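Local coordinates for protein beta-galactosidase (Bacteroides thetaiotaomicron, PDB 5MUJ) that probably hydrolyses an arabinofuranosyl linkage in side chain B of the plant pectin rhamnogalacturonan II, a fragment of which it binds, at residues Tyr45-Ala50 and Leu100-Thr105; Thr92-Ser97 and Arg104-Val109; Arg108-Arg113 and His146-Ile151. All coordinates share one frame; numbering follows the deposited sequence. Where two conformers were deposited one is given.

How the contacts relate
The three contacts follow the strand 104-110 from one neighbour to the next in a propeller of five four-stranded blades. Contact 2 lies within a blade: strands 90-97 and 104-110 pair as a hairpin, bound by backbone hydrogen bonds, with charged side chains at its exposed side. Contacts 1 and 3 run between blades and rely on side chains. Contact 1, partly buried, sets the turn before strand 104-110 against the outer strand of the last blade and uses bridging water as well as apolar packing. Contact 3, the buried one, is mainly apolar. Arg104 and Thr105 are common to contacts 1 and 2, Arg108 and Val109 to contacts 2 and 3.

Contact 1 of 3, residues Tyr45-Ala50 and Leu100-Thr105; sequences YKYGLA and LLDWRT
Leu101 lays a methyl group on the ring of Tyr47, and this is the heart of the apolar contact. Its CD2 sits 3.9 Å from the centroid of the Tyr47 ring, only 8° from the ring normal, a CH-pi contact near the middle of the face. Leu101 CB meets the hydroxyl end, 3.8 Å from Tyr47 CZ, and CD1 lies beside CE1, so the branched leucine lies slantwise across the ring, from its centre to its hydroxyl end. Tyr47 reaches it with CG anti to the backbone N (chi1 175°). The second apolar touch is small: Ala50 CB approaches Trp103 CD1 obliquely at 3.7 Å, where the short alanine lets the indole come close to the chain.

The polar groups meet through water. One molecule lies 2.6 Å from Tyr47 OH and donates to Asp102 OD1; the two side-chain oxygens themselves are too far apart to bond, and the planes of ring and carboxylate stand steeply against each other. A second water donates to the carbonyl oxygens of Leu49 and Leu101. A third donates to Ala50 O and accepts from Trp103 N at 2.8 Å, bridging the backbones where no strand pairing exists. Inside the turn, Trp103 NE1 bonds to Leu100 O (2.9 Å) from above the carbonyl plane, which helps fix the indole's rotation.

Tyr47 and Gly48 form a classic beta bulge opposite Ile361; Gly48 has backbone angles that a side chain would hardly tolerate. The strand 45-51 is the outer strand of the last blade, supplied from the N-terminal end of the chain and so closing the propeller. Leu101 and Trp103 also reach its strand 343-351, at Tyr345 and Phe347, while Trp103 packs on Trp72 and Met74 of strand 71-79 in its own blade.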
loop_
_atom_site.group_PDB
_atom_site.type_symbol
_atom_site.label_atom_id
_atom_site.label_comp_id
_atom_site.label_asym_id
_atom_site.label_seq_id
_atom_site.Cartn_x
_atom_site.Cartn_y
_atom_site.Cartn_z
ATOM N N TYR A 45 -7.975 19.125 0.565
ATOM C CA TYR A 45 -8.697 19.491 -0.699
ATOM C C TYR A 45 -8.764 18.255 -1.623
ATOM O O TYR A 45 -7.738 17.776 -2.145
ATOM C CB TYR A 45 -8.067 20.727 -1.430
ATOM C CG TYR A 45 -8.085 21.913 -0.509
ATOM C CD1 TYR A 45 -9.292 22.557 -0.192
ATOM C CD2 TYR A 45 -6.977 22.275 0.185
ATOM C CE1 TYR A 45 -9.336 23.595 0.727
ATOM C CE2 TYR A 45 -7.014 23.298 1.126
ATOM C CZ TYR A 45 -8.189 23.968 1.379
ATOM O OH TYR A 45 -8.235 24.986 2.324
ATOM N N LYS A 46 -9.961 17.731 -1.825
ATOM C CA LYS A 46 -10.105 16.477 -2.613
ATOM C C LYS A 46 -10.229 16.788 -4.099
ATOM O O LYS A 46 -11.203 17.390 -4.546
ATOM C CB LYS A 46 -11.308 15.682 -2.124
ATOM C CG LYS A 46 -11.033 15.141 -0.718
ATOM C CD LYS A 46 -12.038 14.120 -0.228
ATOM C CE LYS A 46 -11.584 13.568 1.097
ATOM N NZ LYS A 46 -12.670 12.662 1.554
ATOM N N TYR A 47 -9.226 16.370 -4.844
ATOM C CA TYR A 47 -9.188 16.621 -6.309
ATOM C C TYR A 47 -10.225 15.744 -6.976
ATOM O O TYR A 47 -11.007 16.193 -7.803
ATOM C CB TYR A 47 -7.835 16.324 -6.854
ATOM C CG TYR A 47 -7.739 16.448 -8.344
ATOM C CD1 TYR A 47 -7.553 17.688 -8.945
ATOM C CD2 TYR A 47 -7.794 15.322 -9.156
ATOM C CE1 TYR A 47 -7.471 17.807 -10.316
ATOM C CE2 TYR A 47 -7.717 15.426 -10.543
ATOM C CZ TYR A 47 -7.539 16.683 -11.111
ATOM O OH TYR A 47 -7.453 16.832 -12.481
ATOM N N GLY A 48 -10.207 14.465 -6.607
ATOM C CA GLY A 48 -11.172 13.477 -7.032
ATOM C C GLY A 48 -10.426 12.299 -7.614
ATOM O O GLY A 48 -9.233 12.106 -7.324
ATOM N N LEU A 49 -11.104 11.532 -8.449
ATOM C CA LEU A 49 -10.537 10.271 -8.925
ATOM C C LEU A 49 -9.365 10.503 -9.862
ATOM O O LEU A 49 -9.354 11.474 -10.671
ATOM C CB LEU A 49 -11.605 9.397 -9.559
ATOM C CG LEU A 49 -12.709 8.942 -8.591
ATOM C CD1 LEU A 49 -13.999 8.580 -9.290
ATOM C CD2 LEU A 49 -12.235 7.764 -7.734
ATOM N N ALA A 50 -8.368 9.642 -9.735
ATOM C CA ALA A 50 -7.189 9.636 -10.586
ATOM C C ALA A 50 -7.316 8.496 -11.603
ATOM O O ALA A 50 -7.023 8.641 -12.790
ATOM C CB ALA A 50 -5.958 9.392 -9.734
ATOM N N LEU A 100 0.891 14.673 -12.069
ATOM C CA LEU A 100 0.354 13.926 -10.889
ATOM C C LEU A 100 -1.179 13.806 -10.758
ATOM O O LEU A 100 -1.656 13.051 -9.911
ATOM C CB LEU A 100 0.960 14.418 -9.562
ATOM C CG LEU A 100 2.450 14.168 -9.355
ATOM C CD1 LEU A 100 3.074 15.084 -8.313
ATOM C CD2 LEU A 100 2.588 12.702 -8.966
ATOM N N LEU A 101 -1.959 14.445 -11.626
ATOM C CA LEU A 101 -3.401 14.529 -11.480
ATOM C C LEU A 101 -4.160 13.743 -12.547
ATOM O O LEU A 101 -5.162 13.088 -12.251
ATOM C CB LEU A 101 -3.828 16.019 -11.553
ATOM C CG LEU A 101 -3.258 16.897 -10.436
ATOM C CD1 LEU A 101 -3.548 18.390 -10.772
ATOM C CD2 LEU A 101 -3.785 16.449 -9.042
ATOM N N ASP A 102 -3.711 13.919 -13.797
ATOM C CA ASP A 102 -4.251 13.295 -14.987
ATOM C C ASP A 102 -3.375 12.100 -15.362
ATOM O O ASP A 102 -2.165 12.251 -15.641
ATOM C CB ASP A 102 -4.267 14.283 -16.173
ATOM C CG ASP A 102 -5.237 15.437 -15.969
ATOM O OD1 ASP A 102 -4.859 16.445 -15.354
ATOM O OD2 ASP A 102 -6.387 15.322 -16.418
ATOM N N TRP A 103 -4.034 10.963 -15.460
ATOM C CA TRP A 103 -3.348 9.638 -15.548
ATOM C C TRP A 103 -3.794 8.880 -16.781
ATOM O O TRP A 103 -4.986 8.896 -17.141
ATOM C CB TRP A 103 -3.609 8.758 -14.276
ATOM C CG TRP A 103 -2.914 9.340 -13.116
ATOM C CD1 TRP A 103 -3.411 10.276 -12.233
ATOM C CD2 TRP A 103 -1.562 9.101 -12.715
ATOM N NE1 TRP A 103 -2.432 10.642 -11.334
ATOM C CE2 TRP A 103 -1.296 9.929 -11.608
ATOM C CE3 TRP A 103 -0.542 8.295 -13.206
ATOM C CZ2 TRP A 103 -0.040 9.988 -11.029
ATOM C CZ3 TRP A 103 0.661 8.350 -12.618
ATOM C CH2 TRP A 103 0.909 9.166 -11.532
ATOM N N ARG A 104 -2.843 8.211 -17.433
ATOM C CA ARG A 104 -3.176 7.343 -18.573
ATOM C C ARG A 104 -2.636 5.922 -18.359
ATOM O O ARG A 104 -1.435 5.721 -18.238
ATOM C CB ARG A 104 -2.613 7.917 -19.860
ATOM C CG ARG A 104 -3.124 9.323 -20.222
ATOM C CD ARG A 104 -2.391 9.851 -21.441
ATOM N NE ARG A 104 -0.962 9.999 -21.152
ATOM C CZ ARG A 104 -0.417 11.072 -20.580
ATOM N NH1 ARG A 104 -1.177 12.116 -20.245
ATOM N NH2 ARG A 104 0.885 11.100 -20.320
ATOM N N THR A 105 -3.538 4.952 -18.395
ATOM C CA THR A 105 -3.143 3.539 -18.161
ATOM C C THR A 105 -2.420 2.995 -19.352
ATOM O O THR A 105 -2.861 3.226 -20.516
ATOM C CB THR A 105 -4.354 2.699 -17.839
ATOM O OG1 THR A 105 -4.815 3.154 -16.570
ATOM C CG2 THR A 105 -3.995 1.207 -17.835
HETATM O O HOH W 1 -6.372 18.432 -14.288
HETATM O O HOH W 2 -7.658 12.507 -12.805
HETATM O O HOH W 3 -6.722 10.782 -14.693
#

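Contact 2 of 3, residues Thr92-Ser97 and Arg104-Val109; sequences TWIAES and RTLGRV
Trp93 and Arg108 run alongside each other in the same direction. Arg108 CG sits over the six-membered ring of Trp93, 3.8 Å from its centroid, in a CH-pi contact, and the extended chain carries the guanidinium over CZ2, its plane 36° from that of the indole. Arg108 NE is held by Glu91. Were Trp93 an alanine, the aliphatic part of Arg108 would probably lose its flat support, and Gly107 and the Thr105 methyl would be uncovered.

Other apolar contacts are short: Val109 CG2 meets Thr92 CG2 at 3.6 Å, and Val109 CG1 meets Ile94 CG2. Beta-branched Thr92 and Ile94 suit their strand, and Val109 at the corner packs on both.

At the far end Glu96 and Arg104 form a salt bridge. Glu96 CG lies between the backbone N and the carbonyl carbon (chi1 66°), which with an extended chain brings the carboxylate over to Arg104. Arg104 NH2 gives a bond of 3.0 Å to Glu96 OE2, in the guanidinium plane but from above the carboxylate; NE adds a weak one.

The backbones pair antiparallel, Arg104 N bonding to Glu96 O at 2.7 Å. The register slips by one between Ile94 and Ala95, a beta bulge that takes in Leu106.

This hairpin forms the outer half of the first blade: strand 90-97 is flanked on its other side by strand 71-79, while Thr92 OG1 reaches Arg122 and Gly124 of strand 121-126.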
loop_
_atom_site.group_PDB
_atom_site.type_symbol
_atom_site.label_atom_id
_atom_site.label_comp_id
_atom_site.label_asym_id
_atom_site.label_seq_id
_atom_site.Cartn_x
_atom_site.Cartn_y
_atom_site.Cartn_z
ATOM N N THR A 92 -1.549 -6.440 -11.772
ATOM C CA THR A 92 -0.940 -5.168 -11.518
ATOM C C THR A 92 -0.748 -4.496 -12.881
ATOM O O THR A 92 -0.239 -5.073 -13.852
ATOM C CB THR A 92 0.374 -5.301 -10.797
ATOM O OG1 THR A 92 0.187 -6.102 -9.620
ATOM C CG2 THR A 92 0.952 -3.943 -10.381
ATOM N N TRP A 93 -1.165 -3.232 -12.880
ATOM C CA TRP A 93 -1.106 -2.345 -14.053
ATOM C C TRP A 93 -0.221 -1.136 -13.699
ATOM O O TRP A 93 0.085 -0.823 -12.544
ATOM C CB TRP A 93 -2.524 -1.885 -14.437
ATOM C CG TRP A 93 -3.443 -2.944 -14.900
ATOM C CD1 TRP A 93 -3.936 -3.992 -14.149
ATOM C CD2 TRP A 93 -4.012 -3.100 -16.190
ATOM N NE1 TRP A 93 -4.765 -4.793 -14.899
ATOM C CE2 TRP A 93 -4.834 -4.269 -16.167
ATOM C CE3 TRP A 93 -3.902 -2.373 -17.379
ATOM C CZ2 TRP A 93 -5.533 -4.710 -17.283
ATOM C CZ3 TRP A 93 -4.571 -2.819 -18.481
ATOM C CH2 TRP A 93 -5.406 -3.938 -18.442
ATOM N N ILE A 94 0.084 -0.398 -14.744
ATOM C CA ILE A 94 0.870 0.857 -14.650
ATOM C C ILE A 94 0.215 1.987 -15.479
ATOM O O ILE A 94 -0.277 1.754 -16.574
ATOM C CB ILE A 94 2.369 0.636 -14.974
ATOM C CG1 ILE A 94 3.233 1.782 -14.469
ATOM C CG2 ILE A 94 2.613 0.438 -16.470
ATOM C CD1 ILE A 94 4.717 1.513 -14.524
ATOM N N ALA A 95 0.237 3.185 -14.897
ATOM C CA ALA A 95 -0.274 4.353 -15.585
ATOM C C ALA A 95 0.753 5.439 -15.478
ATOM O O ALA A 95 1.639 5.452 -14.633
ATOM C CB ALA A 95 -1.569 4.840 -14.992
ATOM N N GLU A 96 0.693 6.327 -16.463
ATOM C CA GLU A 96 1.605 7.485 -16.478
ATOM C C GLU A 96 0.873 8.847 -16.371
ATOM O O GLU A 96 -0.322 8.937 -16.623
ATOM C CB GLU A 96 2.483 7.498 -17.740
ATOM C CG GLU A 96 1.719 7.716 -19.049
ATOM C CD GLU A 96 2.587 7.839 -20.266
ATOM O OE1 GLU A 96 3.709 7.307 -20.307
ATOM O OE2 GLU A 96 2.120 8.499 -21.198
ATOM N N SER A 97 1.636 9.856 -15.950
ATOM C CA SER A 97 1.174 11.253 -15.790
ATOM C C SER A 97 2.320 12.226 -15.943
ATOM O O SER A 97 3.479 11.961 -15.554
ATOM C CB SER A 97 0.555 11.472 -14.409
ATOM O OG SER A 97 0.124 12.817 -14.242
ATOM N N ARG A 104 -2.843 8.211 -17.433
ATOM C CA ARG A 104 -3.176 7.343 -18.573
ATOM C C ARG A 104 -2.636 5.922 -18.359
ATOM O O ARG A 104 -1.435 5.721 -18.238
ATOM C CB ARG A 104 -2.613 7.917 -19.860
ATOM C CG ARG A 104 -3.124 9.323 -20.222
ATOM C CD ARG A 104 -2.391 9.851 -21.441
ATOM N NE ARG A 104 -0.962 9.999 -21.152
ATOM C CZ ARG A 104 -0.417 11.072 -20.580
ATOM N NH1 ARG A 104 -1.177 12.116 -20.245
ATOM N NH2 ARG A 104 0.885 11.100 -20.320
ATOM N N THR A 105 -3.538 4.952 -18.395
ATOM C CA THR A 105 -3.143 3.539 -18.161
ATOM C C THR A 105 -2.420 2.995 -19.352
ATOM O O THR A 105 -2.861 3.226 -20.516
ATOM C CB THR A 105 -4.354 2.699 -17.839
ATOM O OG1 THR A 105 -4.815 3.154 -16.570
ATOM C CG2 THR A 105 -3.995 1.207 -17.835
ATOM N N LEU A 106 -1.280 2.339 -19.082
ATOM C CA LEU A 106 -0.422 1.818 -20.143
ATOM C C LEU A 106 -0.600 0.332 -20.423
ATOM O O LEU A 106 -0.425 -0.081 -21.576
ATOM C CB LEU A 106 1.044 2.096 -19.836
ATOM C CG LEU A 106 1.486 3.552 -19.747
ATOM C CD1 LEU A 106 2.940 3.725 -19.340
ATOM C CD2 LEU A 106 1.317 4.269 -21.095
ATOM N N GLY A 107 -0.935 -0.459 -19.397
ATOM C CA GLY A 107 -1.040 -1.921 -19.530
ATOM C C GLY A 107 -0.483 -2.568 -18.291
ATOM O O GLY A 107 -0.066 -1.886 -17.351
ATOM N N ARG A 108 -0.476 -3.902 -18.349
ATOM C CA ARG A 108 -0.055 -4.737 -17.218
ATOM C C ARG A 108 1.454 -4.836 -17.016
ATOM O O ARG A 108 2.241 -4.849 -17.987
ATOM C CB ARG A 108 -0.620 -6.152 -17.355
ATOM C CG ARG A 108 -2.140 -6.265 -17.328
ATOM C CD ARG A 108 -2.524 -7.605 -17.871
ATOM N NE ARG A 108 -3.938 -7.867 -18.007
ATOM C CZ ARG A 108 -4.655 -7.656 -19.089
ATOM N NH1 ARG A 108 -4.138 -7.033 -20.159
ATOM N NH2 ARG A 108 -5.925 -8.001 -19.079
ATOM N N VAL A 109 1.844 -4.899 -15.733
ATOM C CA VAL A 109 3.214 -5.244 -15.339
ATOM C C VAL A 109 3.332 -6.562 -14.570
ATOM O O VAL A 109 4.444 -7.102 -14.487
ATOM C CB VAL A 109 3.898 -4.110 -14.536
ATOM C CG1 VAL A 109 4.032 -2.856 -15.395
ATOM C CG2 VAL A 109 3.136 -3.790 -13.271
#

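Contact 3 of 3, residues Arg108-Arg113 and His146-Ile151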
loop_
_atom_site.group_PDB
_atom_site.type_symbol
_atom_site.label_atom_id
_atom_site.label_comp_id
_atom_site.label_asym_id
_atom_site.label_seq_id
_atom_site.Cartn_x
_atom_site.Cartn_y
_atom_site.Cartn_z
ATOM N N ARG A 108 -0.476 -3.902 -18.349
ATOM C CA ARG A 108 -0.055 -4.737 -17.218
ATOM C C ARG A 108 1.454 -4.836 -17.016
ATOM O O ARG A 108 2.241 -4.849 -17.987
ATOM C CB ARG A 108 -0.620 -6.152 -17.355
ATOM C CG ARG A 108 -2.140 -6.265 -17.328
ATOM C CD ARG A 108 -2.524 -7.605 -17.871
ATOM N NE ARG A 108 -3.938 -7.867 -18.007
ATOM C CZ ARG A 108 -4.655 -7.656 -19.089
ATOM N NH1 ARG A 108 -4.138 -7.033 -20.159
ATOM N NH2 ARG A 108 -5.925 -8.001 -19.079
ATOM N N VAL A 109 1.844 -4.899 -15.733
ATOM C CA VAL A 109 3.214 -5.244 -15.339
ATOM C C VAL A 109 3.332 -6.562 -14.570
ATOM O O VAL A 109 4.444 -7.102 -14.487
ATOM C CB VAL A 109 3.898 -4.110 -14.536
ATOM C CG1 VAL A 109 4.032 -2.856 -15.395
ATOM C CG2 VAL A 109 3.136 -3.790 -13.271
ATOM N N LEU A 110 2.222 -7.056 -14.018
ATOM C CA LEU A 110 2.167 -8.388 -13.308
ATOM C C LEU A 110 0.837 -9.001 -13.669
ATOM O O LEU A 110 -0.220 -8.520 -13.239
ATOM C CB LEU A 110 2.299 -8.280 -11.785
ATOM C CG LEU A 110 3.593 -8.167 -11.013
ATOM C CD1 LEU A 110 3.298 -8.584 -9.565
ATOM C CD2 LEU A 110 4.726 -9.017 -11.539
ATOM N N SER A 111 0.886 -10.050 -14.489
ATOM C CA SER A 111 -0.300 -10.660 -15.072
ATOM C C SER A 111 -0.529 -12.035 -14.429
ATOM O O SER A 111 0.403 -12.618 -13.900
ATOM C CB SER A 111 -0.080 -10.846 -16.558
ATOM O OG SER A 111 0.326 -9.630 -17.171
ATOM N N TYR A 112 -1.735 -12.568 -14.586
ATOM C CA TYR A 112 -2.045 -13.920 -14.149
ATOM C C TYR A 112 -1.016 -14.866 -14.754
ATOM O O TYR A 112 -0.769 -14.852 -15.958
ATOM C CB TYR A 112 -3.445 -14.385 -14.567
ATOM C CG TYR A 112 -4.580 -13.567 -14.024
ATOM C CD1 TYR A 112 -4.797 -13.446 -12.655
ATOM C CD2 TYR A 112 -5.432 -12.880 -14.905
ATOM C CE1 TYR A 112 -5.818 -12.652 -12.184
ATOM C CE2 TYR A 112 -6.462 -12.088 -14.440
ATOM C CZ TYR A 112 -6.674 -11.994 -13.071
ATOM O OH TYR A 112 -7.681 -11.222 -12.572
ATOM N N ARG A 113 -0.449 -15.703 -13.886
ATOM C CA ARG A 113 0.694 -16.471 -14.228
ATOM C C ARG A 113 0.362 -17.991 -14.131
ATOM O O ARG A 113 0.572 -18.667 -13.085
ATOM C CB ARG A 113 1.894 -16.031 -13.399
ATOM C CG ARG A 113 3.117 -16.809 -13.780
ATOM C CD ARG A 113 4.401 -16.267 -13.248
ATOM N NE ARG A 113 4.553 -16.549 -11.810
ATOM C CZ ARG A 113 5.727 -16.799 -11.220
ATOM N NH1 ARG A 113 6.881 -16.893 -11.916
ATOM N NH2 ARG A 113 5.763 -16.966 -9.895
ATOM N N HIS A 146 15.453 -3.133 -10.976
ATOM C CA HIS A 146 14.396 -2.601 -10.108
ATOM C C HIS A 146 13.607 -3.770 -9.541
ATOM O O HIS A 146 13.524 -4.848 -10.152
ATOM C CB HIS A 146 13.474 -1.644 -10.863
ATOM C CG HIS A 146 14.143 -0.372 -11.281
ATOM N ND1 HIS A 146 14.230 0.717 -10.454
ATOM C CD2 HIS A 146 14.759 -0.017 -12.434
ATOM C CE1 HIS A 146 14.854 1.699 -11.076
ATOM N NE2 HIS A 146 15.209 1.270 -12.272
ATOM N N TRP A 147 13.082 -3.567 -8.341
ATOM C CA TRP A 147 12.461 -4.663 -7.563
ATOM C C TRP A 147 11.045 -4.300 -7.142
ATOM O O TRP A 147 10.668 -3.130 -7.128
ATOM C CB TRP A 147 13.319 -4.974 -6.346
ATOM C CG TRP A 147 14.666 -5.402 -6.701
ATOM C CD1 TRP A 147 15.738 -4.609 -7.024
ATOM C CD2 TRP A 147 15.115 -6.740 -6.795
ATOM N NE1 TRP A 147 16.828 -5.391 -7.323
ATOM C CE2 TRP A 147 16.471 -6.705 -7.179
ATOM C CE3 TRP A 147 14.498 -7.970 -6.603
ATOM C CZ2 TRP A 147 17.225 -7.860 -7.358
ATOM C CZ3 TRP A 147 15.257 -9.135 -6.776
ATOM C CH2 TRP A 147 16.604 -9.063 -7.146
HETATM N N MSE A 148 10.274 -5.321 -6.813
HETATM C CA MSE A 148 8.869 -5.208 -6.429
HETATM C C MSE A 148 8.515 -6.388 -5.570
HETATM O O MSE A 148 9.005 -7.490 -5.813
HETATM C CB MSE A 148 8.052 -5.246 -7.710
HETATM C CG MSE A 148 6.547 -5.290 -7.532
HETATM SE SE MSE A 148 5.667 -5.579 -9.255
HETATM C CE MSE A 148 5.116 -3.710 -9.262
ATOM N N THR A 149 7.696 -6.175 -4.557
ATOM C CA THR A 149 7.059 -7.279 -3.846
ATOM C C THR A 149 5.593 -7.267 -4.172
ATOM O O THR A 149 5.050 -6.278 -4.606
ATOM C CB THR A 149 7.233 -7.233 -2.323
ATOM O OG1 THR A 149 6.626 -6.034 -1.815
ATOM C CG2 THR A 149 8.722 -7.328 -1.959
ATOM N N TYR A 150 4.926 -8.381 -3.917
ATOM C CA TYR A 150 3.527 -8.547 -4.291
ATOM C C TYR A 150 2.708 -9.509 -3.417
ATOM O O TYR A 150 3.257 -10.424 -2.723
ATOM C CB TYR A 150 3.394 -8.892 -5.784
ATOM C CG TYR A 150 3.961 -10.228 -6.231
ATOM C CD1 TYR A 150 3.164 -11.380 -6.264
ATOM C CD2 TYR A 150 5.259 -10.329 -6.692
ATOM C CE1 TYR A 150 3.675 -12.598 -6.726
ATOM C CE2 TYR A 150 5.787 -11.545 -7.154
ATOM C CZ TYR A 150 4.995 -12.671 -7.180
ATOM O OH TYR A 150 5.563 -13.849 -7.665
ATOM N N ILE A 151 1.401 -9.268 -3.407
ATOM C CA ILE A 151 0.383 -10.215 -2.897
ATOM C C ILE A 151 0.258 -11.311 -3.956
ATOM O O ILE A 151 -0.125 -11.015 -5.119
ATOM C CB ILE A 151 -0.973 -9.498 -2.677
ATOM C CG1 ILE A 151 -0.890 -8.556 -1.475
ATOM C CG2 ILE A 151 -2.134 -10.483 -2.634
ATOM C CD1 ILE A 151 -2.080 -7.641 -1.303
#
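At the seam between the first and second blades of the propeller, Leu110 packs against Met148 and Tyr150 of strand 146-153. Met148, present as selenomethionine, runs antiparallel alongside the Leu110 side chain, and its SE touches Leu110 CG at 3.8 Å. The CD1 methyl of Leu110, which also touches Met148 SE, lies against Tyr150, 3.8 Å from its CG. It makes an off-centre CH-pi contact, 30° from the ring normal. With Tyr150 CG between the backbone N and the carbonyl carbon (chi1 66°), the ring is turned so that its CG end, not the hydroxyl, lies by Leu110 CD1. Val109 adds a looser touch, CG2 to Met148 CE at 4.5 Å. Branched and flexible apolar side chains suit this buried place, since they can fill the space between sheets that share no backbone pairing here.

The polar groups meet indirectly. Arg113 NH2 comes to 3.8 Å from Tyr150 OH without bonding to it, but Asp118 joins the two, one carboxylate oxygen taking Arg113 NE and the other Tyr150 OH. Asp186 and Leu185 O hold the remaining guanidinium nitrogens, so the arginine is gripped at all three.

Val109 and Leu110 form a classic beta bulge opposite Thr92, where the chain turns out of the first blade. Apolar packing of one blade's sheet on the next, with the chain passing from the outer strand of one blade on to the next, is characteristic of the beta-propeller.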